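Local structure of programmed cell death 6-interacting protein (Homo sapiens, 5WA1) at residues A23-V28 against A267-I272. The protein sorts cargo into the intralumenal vesicles of multivesicular bodies and acts in cytokinesis, membrane repair and apoptosis, its Bro1 domain engaging CHMP4 proteins. Numbering follows the deposited sequence.
Sequences ATFISV and AAKHCI
Lys269 reaches from helix 262-287 to the N-terminal loop segment at Thr24 and Phe25, and the end of its side chain, CE and NZ, makes the contact. NZ donates to the backbone carbonyl of Thr24, 3.2 Å from O, at a C=O...N angle of 115°, approaching from above the carbonyl plane and not along a lone pair. The same nitrogen sits over the centre of one face of the Phe25 ring, 4.1 Å from the centroid and 11° off the ring normal, a nearly axial cation-pi interaction. The hydroxyl of Thr24 lies closer to carbon than to nitrogen: OG1 is 3.3 Å from Lys269 CE, a contact with the aliphatic end of the chain. A water molecule gives a hydrogen to Thr24 O (2.9 Å); its approach to Lys269 NZ is too short to be trusted as modelled.

The lysine spans the gap, 9.1 Å between the CA atoms of Thr24 and Lys269, with a chain bent at chi2 and again at chi4 (89°); the second bend turns NZ toward the ring. Glu218 of helix 202-226 forms a salt bridge with NZ, and its side chain also touches Phe25. Beside it, Gln215 accepts a hydrogen bond from Ile26 N and packs on Phe25, which ties Ile26 and Phe25 to that helix.

The Lys269 amine thus links the N-terminal segment of the Bro1 domain to helix 262-287 and, through Glu218, to helix 202-226. The Glu218 carboxylate would balance the positive charge, while the Thr24 carbonyl and the Phe25 face would stabilise it further, an environment expected to favour the protonated lysine.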
loop_
_atom_site.group_PDB
_atom_site.type_symbol
_atom_site.label_atom_id
_atom_site.label_comp_id
_atom_site.label_asym_id
_atom_site.label_seq_id
_atom_site.Cartn_x
_atom_site.Cartn_y
_atom_site.Cartn_z
ATOM N N ALA A 23 -9.578 10.724 6.009
ATOM C CA ALA A 23 -9.115 9.618 6.857
ATOM C C ALA A 23 -9.804 8.297 6.509
ATOM O O ALA A 23 -10.129 7.495 7.389
ATOM C CB ALA A 23 -9.293 9.952 8.344
ATOM N N THR A 24 -10.008 8.058 5.210
ATOM C CA THR A 24 -10.668 6.848 4.727
ATOM C C THR A 24 -9.714 5.974 3.923
ATOM O O THR A 24 -10.016 5.591 2.789
ATOM C CB THR A 24 -11.881 7.208 3.871
ATOM O OG1 THR A 24 -11.467 8.059 2.797
ATOM C CG2 THR A 24 -12.932 7.926 4.699
ATOM N N PHE A 25 -8.570 5.637 4.508
ATOM C CA PHE A 25 -7.519 4.897 3.828
ATOM C C PHE A 25 -7.609 3.407 4.141
ATOM O O PHE A 25 -8.006 3.003 5.234
ATOM C CB PHE A 25 -6.141 5.435 4.229
ATOM C CG PHE A 25 -5.790 6.733 3.556
ATOM C CD1 PHE A 25 -6.164 7.942 4.115
ATOM C CD2 PHE A 25 -5.108 6.738 2.348
ATOM C CE1 PHE A 25 -5.854 9.139 3.485
ATOM C CE2 PHE A 25 -4.795 7.929 1.711
ATOM C CZ PHE A 25 -5.169 9.132 2.282
ATOM N N ILE A 26 -7.262 2.601 3.156
ATOM C CA ILE A 26 -7.313 1.152 3.276
ATOM C C ILE A 26 -5.980 0.668 3.825
ATOM O O ILE A 26 -4.916 1.109 3.372
ATOM C CB ILE A 26 -7.615 0.505 1.918
ATOM C CG1 ILE A 26 -8.996 0.942 1.417
ATOM C CG2 ILE A 26 -7.521 -1.032 2.011
ATOM C CD1 ILE A 26 -9.190 0.695 -0.072
ATOM N N SER A 27 -6.034 -0.220 4.816
ATOM C CA SER A 27 -4.864 -0.928 5.307
ATOM C C SER A 27 -5.200 -2.411 5.394
ATOM O O SER A 27 -6.358 -2.822 5.280
ATOM C CB SER A 27 -4.401 -0.392 6.666
ATOM O OG SER A 27 -5.415 -0.537 7.636
ATOM N N VAL A 28 -4.169 -3.224 5.593
ATOM C CA VAL A 28 -4.272 -4.675 5.499
ATOM C C VAL A 28 -3.946 -5.271 6.862
ATOM O O VAL A 28 -2.973 -4.863 7.506
ATOM C CB VAL A 28 -3.326 -5.226 4.416
ATOM C CG1 VAL A 28 -3.458 -6.738 4.293
ATOM C CG2 VAL A 28 -3.610 -4.545 3.076
ATOM N N ALA A 267 -14.144 2.685 -5.281
ATOM C CA ALA A 267 -15.069 3.344 -6.205
ATOM C C ALA A 267 -15.282 4.808 -5.821
ATOM O O ALA A 267 -15.246 5.704 -6.679
ATOM C CB ALA A 267 -16.395 2.589 -6.231
ATOM N N ALA A 268 -15.491 5.073 -4.530
ATOM C CA ALA A 268 -15.679 6.445 -4.079
ATOM C C ALA A 268 -14.439 7.291 -4.356
ATOM O O ALA A 268 -14.541 8.405 -4.883
ATOM C CB ALA A 268 -16.024 6.469 -2.591
ATOM N N LYS A 269 -13.256 6.765 -4.025
ATOM C CA LYS A 269 -12.022 7.523 -4.215
ATOM C C LYS A 269 -11.730 7.776 -5.690
ATOM O O LYS A 269 -11.187 8.830 -6.036
ATOM C CB LYS A 269 -10.843 6.791 -3.561
ATOM C CG LYS A 269 -10.802 6.887 -2.039
ATOM C CD LYS A 269 -9.949 8.035 -1.563
ATOM C CE LYS A 269 -9.841 8.047 -0.038
ATOM N NZ LYS A 269 -8.700 7.216 0.419
ATOM N N HIS A 270 -12.071 6.835 -6.567
ATOM C CA HIS A 270 -11.972 7.071 -8.006
ATOM C C HIS A 270 -12.785 8.305 -8.412
ATOM O O HIS A 270 -12.274 9.210 -9.089
ATOM C CB HIS A 270 -12.446 5.819 -8.746
ATOM C CG HIS A 270 -12.550 5.979 -10.235
ATOM N ND1 HIS A 270 -11.461 6.250 -11.040
ATOM C CD2 HIS A 270 -13.614 5.872 -11.068
ATOM C CE1 HIS A 270 -11.851 6.311 -12.301
ATOM N NE2 HIS A 270 -13.153 6.088 -12.345
ATOM N N CYS A 271 -14.030 8.390 -7.947
ATOM C CA CYS A 271 -14.873 9.533 -8.299
ATOM C C CYS A 271 -14.451 10.803 -7.568
ATOM O O CYS A 271 -14.534 11.901 -8.137
ATOM C CB CYS A 271 -16.338 9.212 -8.009
ATOM S SG CYS A 271 -17.012 7.873 -9.006
ATOM N N ILE A 272 -14.031 10.694 -6.300
ATOM C CA ILE A 272 -13.582 11.878 -5.575
ATOM C C ILE A 272 -12.343 12.456 -6.233
ATOM O O ILE A 272 -12.183 13.680 -6.319
ATOM C CB ILE A 272 -13.326 11.560 -4.089
ATOM C CG1 ILE A 272 -14.642 11.316 -3.354
ATOM C CG2 ILE A 272 -12.535 12.702 -3.409
ATOM C CD1 ILE A 272 -14.463 10.578 -2.019
HETATM O O HOH W 1 -8.604 4.787 0.358
#